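378aa long hypothetical citrate synthase (Sulfolobus tokodaii, PDB 1VGM) is a putative member of the citrate synthase family, a largely helical protein that pairs with a second copy of itself as a dimer. Local coordinates at residues 51-56 / 120-125; 78-83 / 129-134; 175-180 / 319-324; 205-210 / 341-346; 241-246 / 294-299. One frame throughout, in Å; residues are numbered along the deposited sequence.

Contact 1 of 5, residues 51-56 / 120-125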
# COMPACT_ATOMS: atom_id res chain seq x y z
N LEU A 51 -2.19 3.79 -25.85
CA LEU A 51 -1.25 4.90 -25.90
C LEU A 51 -0.35 4.87 -24.66
O LEU A 51 0.89 4.88 -24.77
CB LEU A 51 -2.01 6.23 -25.97
CG LEU A 51 -1.24 7.55 -25.98
CD1 LEU A 51 -0.29 7.60 -27.18
CD2 LEU A 51 -2.23 8.71 -26.02
N MET A 52 -0.96 4.82 -23.47
CA MET A 52 -0.20 4.89 -22.23
C MET A 52 0.72 3.68 -22.04
O MET A 52 1.83 3.82 -21.54
CB MET A 52 -1.12 5.02 -21.02
CG MET A 52 -1.84 6.38 -20.89
SD MET A 52 -0.77 7.84 -21.04
CE MET A 52 -0.95 8.57 -19.45
N LEU A 53 0.26 2.49 -22.42
CA LEU A 53 1.00 1.28 -22.11
C LEU A 53 2.01 0.95 -23.20
O LEU A 53 3.16 0.59 -22.91
CB LEU A 53 0.05 0.10 -21.92
CG LEU A 53 -0.88 0.18 -20.69
CD1 LEU A 53 -1.85 -1.00 -20.70
CD2 LEU A 53 -0.05 0.18 -19.41
N TYR A 54 1.59 1.10 -24.45
CA TYR A 54 2.43 0.71 -25.59
C TYR A 54 3.14 1.91 -26.22
O TYR A 54 4.15 1.75 -26.90
CB TYR A 54 1.58 -0.01 -26.64
CG TYR A 54 1.02 -1.35 -26.18
CD1 TYR A 54 -0.10 -1.40 -25.35
CD2 TYR A 54 1.63 -2.55 -26.54
CE1 TYR A 54 -0.60 -2.62 -24.90
CE2 TYR A 54 1.13 -3.79 -26.09
CZ TYR A 54 0.02 -3.81 -25.27
OH TYR A 54 -0.49 -5.01 -24.83
N GLY A 55 2.62 3.12 -25.99
CA GLY A 55 3.36 4.31 -26.37
C GLY A 55 2.79 5.09 -27.54
O GLY A 55 3.11 6.27 -27.71
N GLU A 56 1.95 4.46 -28.36
CA GLU A 56 1.31 5.15 -29.48
C GLU A 56 -0.19 4.91 -29.49
O GLU A 56 -0.68 3.98 -28.86
CB GLU A 56 1.91 4.68 -30.81
CG GLU A 56 3.42 4.75 -30.89
CD GLU A 56 3.94 6.17 -30.99
OE1 GLU A 56 5.17 6.36 -30.95
OE2 GLU A 56 3.11 7.11 -31.11
N LEU A 120 -1.17 -7.90 -19.05
CA LEU A 120 -1.65 -8.06 -17.68
C LEU A 120 -2.28 -6.77 -17.15
O LEU A 120 -3.29 -6.82 -16.47
CB LEU A 120 -0.50 -8.49 -16.74
CG LEU A 120 -0.83 -8.48 -15.24
CD1 LEU A 120 -1.92 -9.50 -14.95
CD2 LEU A 120 0.42 -8.78 -14.42
N ALA A 121 -1.68 -5.63 -17.48
CA ALA A 121 -2.28 -4.32 -17.17
C ALA A 121 -3.70 -4.16 -17.71
O ALA A 121 -4.58 -3.66 -17.01
CB ALA A 121 -1.39 -3.20 -17.71
N VAL A 122 -3.92 -4.58 -18.95
CA VAL A 122 -5.25 -4.49 -19.55
C VAL A 122 -6.24 -5.38 -18.81
O VAL A 122 -7.36 -4.95 -18.52
CB VAL A 122 -5.23 -4.90 -21.05
CG1 VAL A 122 -6.60 -4.66 -21.67
CG2 VAL A 122 -4.18 -4.08 -21.80
N GLN A 123 -5.83 -6.61 -18.50
CA GLN A 123 -6.66 -7.51 -17.71
C GLN A 123 -7.05 -6.88 -16.39
O GLN A 123 -8.21 -6.97 -15.96
CB GLN A 123 -5.92 -8.83 -17.45
CG GLN A 123 -5.62 -9.63 -18.70
CD GLN A 123 -4.84 -10.91 -18.41
OE1 GLN A 123 -4.20 -11.05 -17.36
NE2 GLN A 123 -4.88 -11.85 -19.35
N ILE A 124 -6.09 -6.23 -15.74
CA ILE A 124 -6.37 -5.59 -14.45
C ILE A 124 -7.39 -4.46 -14.61
O ILE A 124 -8.26 -4.26 -13.76
CB ILE A 124 -5.07 -5.00 -13.83
CG1 ILE A 124 -4.08 -6.13 -13.53
CG2 ILE A 124 -5.41 -4.21 -12.54
CD1 ILE A 124 -2.77 -5.64 -12.93
N ILE A 125 -7.29 -3.73 -15.71
CA ILE A 125 -8.24 -2.67 -16.00
C ILE A 125 -9.64 -3.25 -16.20
O ILE A 125 -10.63 -2.69 -15.73
CB ILE A 125 -7.78 -1.86 -17.25
CG1 ILE A 125 -6.61 -0.95 -16.83
CG2 ILE A 125 -8.92 -1.02 -17.81
CD1 ILE A 125 -5.77 -0.44 -17.99
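Ala121, whose carbonyl O accepts the amide of Ile125 in a helical bond of 3.0 Å from Ile125 N to Ala121 O, presents its methyl group to the isobutyl end of Leu53. The example illustrates how two helices can meet through a projecting leucine: between segments 51-56 and 120-125 no hydrogen bond forms, and the contact is apolar. Leu53 supplies both of its methyls. CD1 of Leu53 lies 3.7 Å from CB of Ala121, while Leu53 CD2 stays a little further off, 4.0 Å from the same Ala121 CB, which therefore sits against the fork of the leucine. CD1 of Leu53 also reaches CG2 of Val122 at 4.0 Å. Leu53 CG stands anti to the carbonyl carbon (chi1 -67°), and from there the branch reaches the Ala121 and Val122 side chains. The helix carrying Leu53 stops just beyond it: Gly55 takes a positive phi of 110° and turns the chain out of helical geometry. The helices themselves are also tied by a polar bond at the flank, from Tyr54 OH to OE2 of Glu119, one residue before segment 120-125. Helix 117-139 is enclosed here by several others, for Val122 also packs on helix 60-71 and Ala121 on Leu344 of helix 331-353, so that helix 45-54 closes one more side of a helical bundle.

Contact 2 of 5, residues 78-83 / 129-134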
# COMPACT_ATOMS: atom_id res chain seq x y z
N GLU A 78 -14.24 -16.10 -7.30
CA GLU A 78 -15.52 -16.01 -6.61
C GLU A 78 -15.30 -15.50 -5.19
O GLU A 78 -16.21 -14.95 -4.57
CB GLU A 78 -16.24 -17.37 -6.62
CG GLU A 78 -15.55 -18.48 -5.85
CD GLU A 78 -16.33 -19.78 -5.92
OE1 GLU A 78 -16.13 -20.65 -5.04
OE2 GLU A 78 -17.14 -19.94 -6.86
N GLN A 79 -14.08 -15.67 -4.68
CA GLN A 79 -13.75 -15.14 -3.36
C GLN A 79 -13.97 -13.64 -3.31
O GLN A 79 -14.36 -13.10 -2.27
CB GLN A 79 -12.29 -15.44 -3.00
CG GLN A 79 -12.07 -16.84 -2.46
CD GLN A 79 -11.85 -17.85 -3.56
OE1 GLN A 79 -11.96 -17.54 -4.75
NE2 GLN A 79 -11.53 -19.09 -3.17
N VAL A 80 -13.72 -12.96 -4.42
CA VAL A 80 -13.90 -11.51 -4.49
C VAL A 80 -15.35 -11.16 -4.22
O VAL A 80 -15.66 -10.30 -3.38
CB VAL A 80 -13.53 -10.95 -5.88
CG1 VAL A 80 -13.91 -9.47 -5.96
CG2 VAL A 80 -12.06 -11.14 -6.14
N ILE A 81 -16.25 -11.82 -4.94
CA ILE A 81 -17.67 -11.56 -4.80
C ILE A 81 -18.10 -11.90 -3.38
O ILE A 81 -18.75 -11.11 -2.70
CB ILE A 81 -18.48 -12.41 -5.82
CG1 ILE A 81 -18.03 -12.08 -7.24
CG2 ILE A 81 -19.99 -12.16 -5.66
CD1 ILE A 81 -18.23 -10.61 -7.63
N SER A 82 -17.69 -13.08 -2.92
CA SER A 82 -18.08 -13.56 -1.61
C SER A 82 -17.71 -12.55 -0.53
O SER A 82 -18.51 -12.25 0.35
CB SER A 82 -17.40 -14.90 -1.34
OG SER A 82 -17.65 -15.32 -0.01
N THR A 83 -16.49 -12.03 -0.60
CA THR A 83 -16.01 -11.11 0.43
C THR A 83 -16.64 -9.72 0.33
O THR A 83 -17.06 -9.16 1.34
CB THR A 83 -14.48 -10.97 0.34
OG1 THR A 83 -13.88 -12.23 0.67
CG2 THR A 83 -13.98 -9.89 1.31
N ALA A 129 -13.17 -2.61 -13.37
CA ALA A 129 -14.56 -2.30 -13.70
C ALA A 129 -15.52 -3.27 -13.01
O ALA A 129 -16.54 -2.88 -12.46
CB ALA A 129 -14.76 -2.37 -15.22
N THR A 130 -15.17 -4.56 -13.05
CA THR A 130 -16.01 -5.56 -12.41
C THR A 130 -16.10 -5.26 -10.91
O THR A 130 -17.19 -5.23 -10.33
CB THR A 130 -15.42 -6.97 -12.62
OG1 THR A 130 -15.31 -7.23 -14.03
CG2 THR A 130 -16.30 -8.04 -11.97
N ILE A 131 -14.96 -5.02 -10.29
CA ILE A 131 -14.93 -4.75 -8.85
C ILE A 131 -15.70 -3.47 -8.49
O ILE A 131 -16.46 -3.45 -7.53
CB ILE A 131 -13.47 -4.65 -8.34
CG1 ILE A 131 -12.89 -6.06 -8.23
CG2 ILE A 131 -13.42 -3.95 -6.99
CD1 ILE A 131 -11.37 -6.09 -8.22
N THR A 132 -15.51 -2.40 -9.26
CA THR A 132 -16.14 -1.13 -8.94
C THR A 132 -17.66 -1.23 -9.13
O THR A 132 -18.43 -0.70 -8.32
CB THR A 132 -15.59 0.01 -9.84
OG1 THR A 132 -14.17 0.13 -9.66
CG2 THR A 132 -16.25 1.33 -9.51
N ALA A 133 -18.08 -1.92 -10.18
CA ALA A 133 -19.50 -2.14 -10.43
C ALA A 133 -20.15 -2.89 -9.27
O ALA A 133 -21.26 -2.56 -8.84
CB ALA A 133 -19.70 -2.92 -11.72
N ASN A 134 -19.46 -3.90 -8.76
CA ASN A 134 -20.07 -4.77 -7.76
C ASN A 134 -19.98 -4.20 -6.35
O ASN A 134 -20.77 -4.55 -5.47
CB ASN A 134 -19.43 -6.15 -7.81
CG ASN A 134 -20.07 -7.04 -8.86
OD1 ASN A 134 -21.15 -7.58 -8.65
ND2 ASN A 134 -19.40 -7.18 -10.00
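The backbones of segments 78-83 and 129-134 come nearest at two places, with CA of Val80 8.1 Å from CA of Ile131 and CA of Ile81 7.8 Å from CA of Asn134. This is plain helix-on-helix packing within the mainly helical citrate synthase fold, joining the short helix 78-84 to the long helix 117-139. Each of the two close places has its own side-chain pair. At the first, Val80 directs CG1 at CG1 of Ile131, 4.2 Å away; the valine points toward the other helix, whereas the isoleucine starts out along its flank and brings its branch round to meet it. At the second, the terminal methyl of Ile81 is used. Its chain folds at both torsions (chi1 -59°, chi2 -60°), and CD1 comes to 4.2 Å from CG of Asn134, a methyl in contact with the amide carbon. Helix 93-108 joins the same cluster, touching both Val80 and Ile131, and Thr83 bonds through OG1 to Thr83 of the second subunit, which places helix 78-84 beside the dimer interface. The amide of Asn134 is held at both ends. OD1 accepts from Lys145 N, and ND2 donates to Thr130 O at 3.0 Å; that oxygen also takes the backbone N of Asn134, and the two donors approach it from opposite faces of the carbonyl plane.

Contact 3 of 5, residues 175-180 / 319-324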
# COMPACT_ATOMS: atom_id res chain seq x y z
N ASP A 175 -16.70 7.40 -20.76
CA ASP A 175 -15.45 7.25 -21.51
C ASP A 175 -14.57 8.49 -21.36
O ASP A 175 -13.36 8.38 -21.09
CB ASP A 175 -15.77 7.03 -23.00
CG ASP A 175 -14.53 6.81 -23.83
OD1 ASP A 175 -14.12 7.76 -24.53
OD2 ASP A 175 -13.97 5.70 -23.78
N ALA A 176 -15.16 9.67 -21.51
CA ALA A 176 -14.45 10.91 -21.22
C ALA A 176 -13.86 10.95 -19.80
O ALA A 176 -12.69 11.28 -19.61
CB ALA A 176 -15.39 12.10 -21.45
N SER A 177 -14.68 10.60 -18.81
CA SER A 177 -14.22 10.57 -17.43
C SER A 177 -13.00 9.68 -17.21
O SER A 177 -12.07 10.05 -16.50
CB SER A 177 -15.35 10.12 -16.51
OG SER A 177 -16.42 11.04 -16.55
N LEU A 178 -13.01 8.49 -17.82
CA LEU A 178 -11.90 7.56 -17.68
C LEU A 178 -10.63 8.16 -18.28
O LEU A 178 -9.54 8.01 -17.72
CB LEU A 178 -12.23 6.24 -18.39
CG LEU A 178 -13.32 5.42 -17.69
CD1 LEU A 178 -13.82 4.31 -18.61
CD2 LEU A 178 -12.77 4.85 -16.40
N ILE A 179 -10.77 8.86 -19.40
CA ILE A 179 -9.63 9.55 -20.00
C ILE A 179 -9.15 10.69 -19.11
O ILE A 179 -7.94 10.87 -18.91
CB ILE A 179 -10.01 10.12 -21.41
CG1 ILE A 179 -10.27 8.97 -22.38
CG2 ILE A 179 -8.88 11.00 -21.95
CD1 ILE A 179 -10.70 9.41 -23.76
N LEU A 180 -10.09 11.46 -18.57
CA LEU A 180 -9.77 12.71 -17.89
C LEU A 180 -8.94 12.52 -16.62
O LEU A 180 -8.08 13.34 -16.30
CB LEU A 180 -11.06 13.47 -17.54
CG LEU A 180 -11.73 14.24 -18.68
CD1 LEU A 180 -13.18 14.59 -18.32
CD2 LEU A 180 -10.93 15.52 -18.96
N ILE A 319 -20.73 16.26 -10.53
CA ILE A 319 -22.00 16.53 -11.21
C ILE A 319 -22.12 15.60 -12.42
O ILE A 319 -23.22 15.12 -12.73
CB ILE A 319 -22.09 18.00 -11.68
CG1 ILE A 319 -22.21 18.94 -10.47
CG2 ILE A 319 -23.28 18.19 -12.61
CD1 ILE A 319 -22.18 20.42 -10.84
N VAL A 320 -21.01 15.33 -13.09
CA VAL A 320 -21.00 14.33 -14.16
C VAL A 320 -21.32 12.93 -13.64
O VAL A 320 -22.18 12.24 -14.19
CB VAL A 320 -19.63 14.28 -14.88
CG1 VAL A 320 -19.65 13.19 -15.95
CG2 VAL A 320 -19.32 15.64 -15.50
N PHE A 321 -20.63 12.51 -12.57
CA PHE A 321 -20.86 11.19 -11.97
C PHE A 321 -22.29 11.07 -11.45
O PHE A 321 -22.91 10.02 -11.58
CB PHE A 321 -19.89 10.95 -10.81
CG PHE A 321 -18.43 10.98 -11.19
CD1 PHE A 321 -17.45 11.24 -10.24
CD2 PHE A 321 -18.04 10.73 -12.50
CE1 PHE A 321 -16.10 11.25 -10.58
CE2 PHE A 321 -16.69 10.75 -12.86
CZ PHE A 321 -15.72 11.01 -11.90
N TYR A 322 -22.78 12.15 -10.85
CA TYR A 322 -24.19 12.24 -10.45
C TYR A 322 -25.13 12.05 -11.63
O TYR A 322 -26.08 11.27 -11.55
CB TYR A 322 -24.45 13.61 -9.80
CG TYR A 322 -25.89 13.87 -9.45
CD1 TYR A 322 -26.46 13.29 -8.31
CD2 TYR A 322 -26.69 14.69 -10.24
CE1 TYR A 322 -27.80 13.53 -7.98
CE2 TYR A 322 -28.01 14.93 -9.92
CZ TYR A 322 -28.56 14.35 -8.79
OH TYR A 322 -29.88 14.60 -8.48
N ALA A 323 -24.86 12.75 -12.74
CA ALA A 323 -25.70 12.66 -13.94
C ALA A 323 -25.70 11.24 -14.48
O ALA A 323 -26.70 10.77 -15.04
CB ALA A 323 -25.19 13.63 -15.01
N LEU A 324 -24.56 10.56 -14.33
CA LEU A 324 -24.43 9.17 -14.73
C LEU A 324 -25.14 8.20 -13.80
O LEU A 324 -25.17 7.00 -14.07
CB LEU A 324 -22.95 8.80 -14.81
CG LEU A 324 -22.23 9.36 -16.03
CD1 LEU A 324 -20.73 9.25 -15.85
CD2 LEU A 324 -22.70 8.59 -17.25
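Followed from its N-terminal end, segment 175-180 meets segment 319-324 at Ser177, whose small side chain points at the other helix and carries the contact. Asp175, two residues earlier, bonds through OD2 to the backbone N of Tyr45, at the start of helix 45-54. At Ser177 the CA atom lies 8.4 Å from the CA of Val320. The hydroxyl OG of Ser177 is 3.7 Å from CE2 of Phe321 and 3.9 Å from CG1 of Val320, and CB of Ser177 comes to 3.9 Å from the same Phe321 CE2. Both serine atoms sit at the rim of the phenyl ring, near its plane. OG stands anti to the carbonyl carbon (chi1 -63°), and its polar need is met inside its own helix, where it bonds to Ala173 O; the atoms it meets on segment 319-324 are carbons. Further along, Phe272 of helix 267-280 fills the side, packing on Ser177, Leu180 and Val320 alike. A compact residue on one helix received by a bulkier valine and phenylalanine on the next exemplifies the close interior packing of helices in the mainly helical citrate synthase fold, here between helices 168-180 and 314-323.

Contact 4 of 5, residues 205-210 / 341-346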
# COMPACT_ATOMS: atom_id res chain seq x y z
N SER A 205 -1.00 -6.18 -5.96
CA SER A 205 -0.62 -5.62 -4.67
C SER A 205 -0.06 -4.19 -4.80
O SER A 205 -0.16 -3.41 -3.86
CB SER A 205 0.41 -6.52 -3.98
OG SER A 205 -0.12 -7.82 -3.77
N CYS A 206 0.51 -3.85 -5.95
CA CYS A 206 0.94 -2.47 -6.17
C CYS A 206 -0.26 -1.55 -6.27
O CYS A 206 -0.21 -0.40 -5.82
CB CYS A 206 1.76 -2.36 -7.46
SG CYS A 206 3.33 -3.22 -7.39
N ILE A 207 -1.35 -2.06 -6.84
CA ILE A 207 -2.60 -1.32 -6.83
C ILE A 207 -3.22 -1.31 -5.44
O ILE A 207 -3.76 -0.28 -5.01
CB ILE A 207 -3.60 -1.92 -7.84
CG1 ILE A 207 -3.01 -1.86 -9.26
CG2 ILE A 207 -4.89 -1.13 -7.82
CD1 ILE A 207 -2.45 -0.48 -9.62
N VAL A 208 -3.15 -2.43 -4.73
CA VAL A 208 -3.53 -2.43 -3.32
C VAL A 208 -2.91 -1.23 -2.59
O VAL A 208 -3.60 -0.47 -1.91
CB VAL A 208 -3.07 -3.72 -2.61
CG1 VAL A 208 -3.21 -3.57 -1.10
CG2 VAL A 208 -3.89 -4.91 -3.09
N ALA A 209 -1.60 -1.06 -2.74
CA ALA A 209 -0.88 -0.00 -2.04
C ALA A 209 -1.42 1.38 -2.42
O ALA A 209 -1.72 2.20 -1.54
CB ALA A 209 0.61 -0.09 -2.37
N ALA A 210 -1.56 1.62 -3.72
CA ALA A 210 -2.13 2.88 -4.22
C ALA A 210 -3.47 3.17 -3.56
O ALA A 210 -3.75 4.30 -3.15
CB ALA A 210 -2.30 2.82 -5.75
N LEU A 341 -5.13 3.16 -14.74
CA LEU A 341 -4.32 3.13 -15.95
C LEU A 341 -2.99 3.85 -15.73
O LEU A 341 -1.92 3.34 -16.09
CB LEU A 341 -5.06 3.79 -17.12
CG LEU A 341 -4.28 3.91 -18.44
CD1 LEU A 341 -3.72 2.54 -18.85
CD2 LEU A 341 -5.20 4.44 -19.53
N GLY A 342 -3.07 5.03 -15.14
CA GLY A 342 -1.86 5.75 -14.78
C GLY A 342 -1.01 5.02 -13.75
O GLY A 342 0.21 4.94 -13.91
N TRP A 343 -1.62 4.48 -12.69
CA TRP A 343 -0.85 3.68 -11.75
C TRP A 343 -0.09 2.56 -12.46
O TRP A 343 1.11 2.37 -12.24
CB TRP A 343 -1.75 3.07 -10.66
CG TRP A 343 -2.34 4.08 -9.70
CD1 TRP A 343 -1.82 5.31 -9.35
CD2 TRP A 343 -3.58 3.96 -8.98
NE1 TRP A 343 -2.65 5.94 -8.46
CE2 TRP A 343 -3.74 5.14 -8.22
CE3 TRP A 343 -4.57 2.98 -8.92
CZ2 TRP A 343 -4.87 5.37 -7.41
CZ3 TRP A 343 -5.69 3.20 -8.12
CH2 TRP A 343 -5.83 4.38 -7.37
N LEU A 344 -0.78 1.81 -13.31
CA LEU A 344 -0.17 0.67 -14.00
C LEU A 344 0.93 1.14 -14.96
O LEU A 344 2.01 0.55 -15.01
CB LEU A 344 -1.23 -0.12 -14.77
CG LEU A 344 -2.26 -0.90 -13.95
CD1 LEU A 344 -3.36 -1.38 -14.89
CD2 LEU A 344 -1.61 -2.09 -13.23
N ALA A 345 0.66 2.20 -15.72
CA ALA A 345 1.65 2.72 -16.65
C ALA A 345 2.93 3.13 -15.91
O ALA A 345 4.03 2.90 -16.39
CB ALA A 345 1.08 3.91 -17.42
N HIS A 346 2.76 3.73 -14.74
CA HIS A 346 3.90 4.23 -13.97
C HIS A 346 4.76 3.12 -13.36
O HIS A 346 5.99 3.23 -13.35
CB HIS A 346 3.44 5.17 -12.85
CG HIS A 346 3.25 6.59 -13.29
ND1 HIS A 346 4.31 7.45 -13.49
CD2 HIS A 346 2.13 7.29 -13.58
CE1 HIS A 346 3.85 8.62 -13.90
NE2 HIS A 346 2.53 8.55 -13.96
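Ala210 and Trp343 form the aromatic part of this contact, a CH-pi interaction in which the alanine methyl lies over the indole. CB of Ala210 is 3.7 Å from the centroid of the six-membered ring and 13° off its normal, so the ring is met squarely on one face. The NE1 end of the indole has a weak hydrogen bond to Ser189 OG. The aliphatic part centres on Ile207. Its CG1 stands anti to the carbonyl carbon (chi1 -60°), sending CD1 into the angle between two residues of the other helix, 3.8 Å from CB of Trp343 and 4.0 Å from CD2 of Leu344; the Ile207 and Leu344 side chains cross at about a right angle. The helix segments lie 10.5 Å apart at their axes and run 125° from one another. Val208 packs on Val208 of the second subunit, so the contact joins helix 331-353 to helix 203-214, which lies at the helical dimer interface characteristic of citrate synthases.

Contact 5 of 5, residues 241-246 / 294-299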
# COMPACT_ATOMS: atom_id res chain seq x y z
N LYS A 241 -25.68 33.93 -1.07
CA LYS A 241 -25.71 33.90 0.39
C LYS A 241 -24.67 32.92 0.95
O LYS A 241 -23.92 33.26 1.87
CB LYS A 241 -27.11 33.51 0.86
CG LYS A 241 -27.25 33.30 2.36
CD LYS A 241 -28.66 32.85 2.71
CE LYS A 241 -28.95 32.99 4.20
NZ LYS A 241 -30.42 32.98 4.47
N TRP A 242 -24.63 31.71 0.39
CA TRP A 242 -23.75 30.65 0.87
C TRP A 242 -22.28 31.04 0.70
O TRP A 242 -21.47 30.88 1.61
CB TRP A 242 -24.03 29.35 0.09
CG TRP A 242 -23.21 28.18 0.52
CD1 TRP A 242 -23.55 27.23 1.44
CD2 TRP A 242 -21.91 27.81 0.02
NE1 TRP A 242 -22.55 26.29 1.54
CE2 TRP A 242 -21.54 26.62 0.69
CE3 TRP A 242 -21.04 28.35 -0.94
CZ2 TRP A 242 -20.33 25.96 0.43
CZ3 TRP A 242 -19.84 27.69 -1.20
CH2 TRP A 242 -19.49 26.51 -0.51
N PHE A 243 -21.95 31.55 -0.48
CA PHE A 243 -20.58 31.94 -0.78
C PHE A 243 -20.06 33.00 0.20
O PHE A 243 -18.94 32.89 0.70
CB PHE A 243 -20.51 32.49 -2.21
CG PHE A 243 -19.11 32.69 -2.72
CD1 PHE A 243 -18.45 33.89 -2.49
CD2 PHE A 243 -18.47 31.69 -3.44
CE1 PHE A 243 -17.15 34.08 -2.96
CE2 PHE A 243 -17.17 31.88 -3.92
CZ PHE A 243 -16.51 33.07 -3.68
N GLU A 244 -20.87 34.02 0.45
CA GLU A 244 -20.45 35.10 1.34
C GLU A 244 -20.27 34.57 2.76
O GLU A 244 -19.31 34.91 3.45
CB GLU A 244 -21.48 36.24 1.33
CG GLU A 244 -21.19 37.36 2.34
CD GLU A 244 -19.98 38.21 1.97
OE1 GLU A 244 -19.43 38.91 2.86
OE2 GLU A 244 -19.57 38.18 0.80
N GLU A 245 -21.19 33.70 3.18
CA GLU A 245 -21.18 33.19 4.54
C GLU A 245 -20.02 32.22 4.78
O GLU A 245 -19.24 32.39 5.71
CB GLU A 245 -22.51 32.49 4.84
CG GLU A 245 -22.62 31.91 6.24
CD GLU A 245 -23.89 31.12 6.45
OE1 GLU A 245 -23.86 30.11 7.19
OE2 GLU A 245 -24.93 31.49 5.88
N LYS A 246 -19.92 31.19 3.94
CA LYS A 246 -18.95 30.13 4.18
C LYS A 246 -17.55 30.52 3.73
O LYS A 246 -16.57 30.22 4.42
CB LYS A 246 -19.39 28.85 3.47
CG LYS A 246 -20.65 28.23 4.05
CD LYS A 246 -20.43 27.78 5.49
CE LYS A 246 -21.36 26.63 5.88
NZ LYS A 246 -22.73 27.09 6.23
N GLU A 294 -22.27 26.72 -11.61
CA GLU A 294 -21.95 27.86 -12.48
C GLU A 294 -21.81 29.17 -11.71
O GLU A 294 -20.88 29.94 -11.93
CB GLU A 294 -23.04 28.08 -13.52
CG GLU A 294 -23.07 27.10 -14.66
CD GLU A 294 -24.02 27.57 -15.75
OE1 GLU A 294 -23.54 28.12 -16.76
OE2 GLU A 294 -25.25 27.39 -15.59
N ARG A 295 -22.77 29.42 -10.82
CA ARG A 295 -22.79 30.68 -10.10
C ARG A 295 -21.63 30.71 -9.13
O ARG A 295 -20.97 31.73 -8.97
CB ARG A 295 -24.11 30.85 -9.33
CG ARG A 295 -24.21 32.14 -8.51
CD ARG A 295 -24.02 33.38 -9.40
NE ARG A 295 -24.17 34.63 -8.65
CZ ARG A 295 -23.94 35.84 -9.16
NH1 ARG A 295 -23.56 35.97 -10.42
NH2 ARG A 295 -24.08 36.91 -8.39
N ILE A 296 -21.38 29.58 -8.48
CA ILE A 296 -20.27 29.49 -7.55
C ILE A 296 -18.95 29.67 -8.29
O ILE A 296 -18.02 30.30 -7.77
CB ILE A 296 -20.26 28.12 -6.82
CG1 ILE A 296 -21.50 27.98 -5.93
CG2 ILE A 296 -18.98 27.98 -6.01
CD1 ILE A 296 -21.61 29.05 -4.87
N GLU A 297 -18.87 29.13 -9.50
CA GLU A 297 -17.67 29.28 -10.30
C GLU A 297 -17.40 30.76 -10.59
O GLU A 297 -16.27 31.23 -10.47
CB GLU A 297 -17.79 28.52 -11.62
CG GLU A 297 -16.56 28.66 -12.52
CD GLU A 297 -16.82 28.26 -13.95
OE1 GLU A 297 -17.77 27.48 -14.18
OE2 GLU A 297 -16.08 28.71 -14.84
N LYS A 298 -18.45 31.49 -10.97
CA LYS A 298 -18.32 32.93 -11.22
C LYS A 298 -17.85 33.71 -9.98
O LYS A 298 -16.88 34.47 -10.06
CB LYS A 298 -19.66 33.50 -11.71
CG LYS A 298 -19.57 34.94 -12.21
CD LYS A 298 -18.53 35.08 -13.32
CE LYS A 298 -18.85 34.20 -14.53
NZ LYS A 298 -19.53 34.95 -15.63
N LEU A 299 -18.53 33.53 -8.86
CA LEU A 299 -18.11 34.19 -7.62
C LEU A 299 -16.69 33.77 -7.27
O LEU A 299 -15.86 34.61 -6.89
CB LEU A 299 -19.06 33.82 -6.48
CG LEU A 299 -20.52 34.18 -6.76
CD1 LEU A 299 -21.43 33.57 -5.70
CD2 LEU A 299 -20.67 35.71 -6.81
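Phe243 lays one face of its ring over CB of Leu299, which stands 3.6 Å from the ring centroid and only 7° off the normal, a well-centred CH-pi contact. The leucine does more than touch the middle of the ring: its CD1 reaches back to CB of Phe243 at 3.8 Å, and the two side chains slide past each other in opposite directions. At the far end of the ring, CZ of Phe243 lies 3.6 Å from O of Leu299. Phe243 has CG anti to the backbone N (chi1 -170°), a setting that projects the ring across to the neighbouring helix. Beside this pair, CD1 of Ile296 approaches CE3 of Trp242 at 4.0 Å, the two side chains crossing at about a right angle. NE1 of the indole bonds to Glu232 OE2, and CG of Lys246, one turn on in its own helix, lies over one face toward the rim. Charge is kept to the flanks, where Arg295 pairs with Asp240 and, over one face of its guanidinium, carries CD2 of Leu299. The segment axes approach to 10.7 Å at an angle of 46°, and helix 239-249 contains a wider pi-type turn at 243-246. Far from the chain's centre, this aromatic and aliphatic packing of helices 239-249 and 284-304 is consistent with the smaller of the two helical domains of citrate synthases.

The five contacts show how one helical chain is closed by several helix pairs. Contacts 1 and 2 share helix 117-139, their centres 22 Å apart and their segments alternating along the sequence. Contact 4 comes later in the chain yet lies about 12 Å from contact 1 between centres, and the two touch directly where helix 331-353 packs on helix 117-139; contacts 1, 2 and 4 all reach the second subunit. Contact 3 begins before contact 4 and ends before it does, and it encloses contact 5 along the sequence. The centre of contact 5 is about 41 Å from that of contact 1, on the opposite side of the chain's centre, so contact 5 packs outlying helices far from the part of the fold that meets the second subunit.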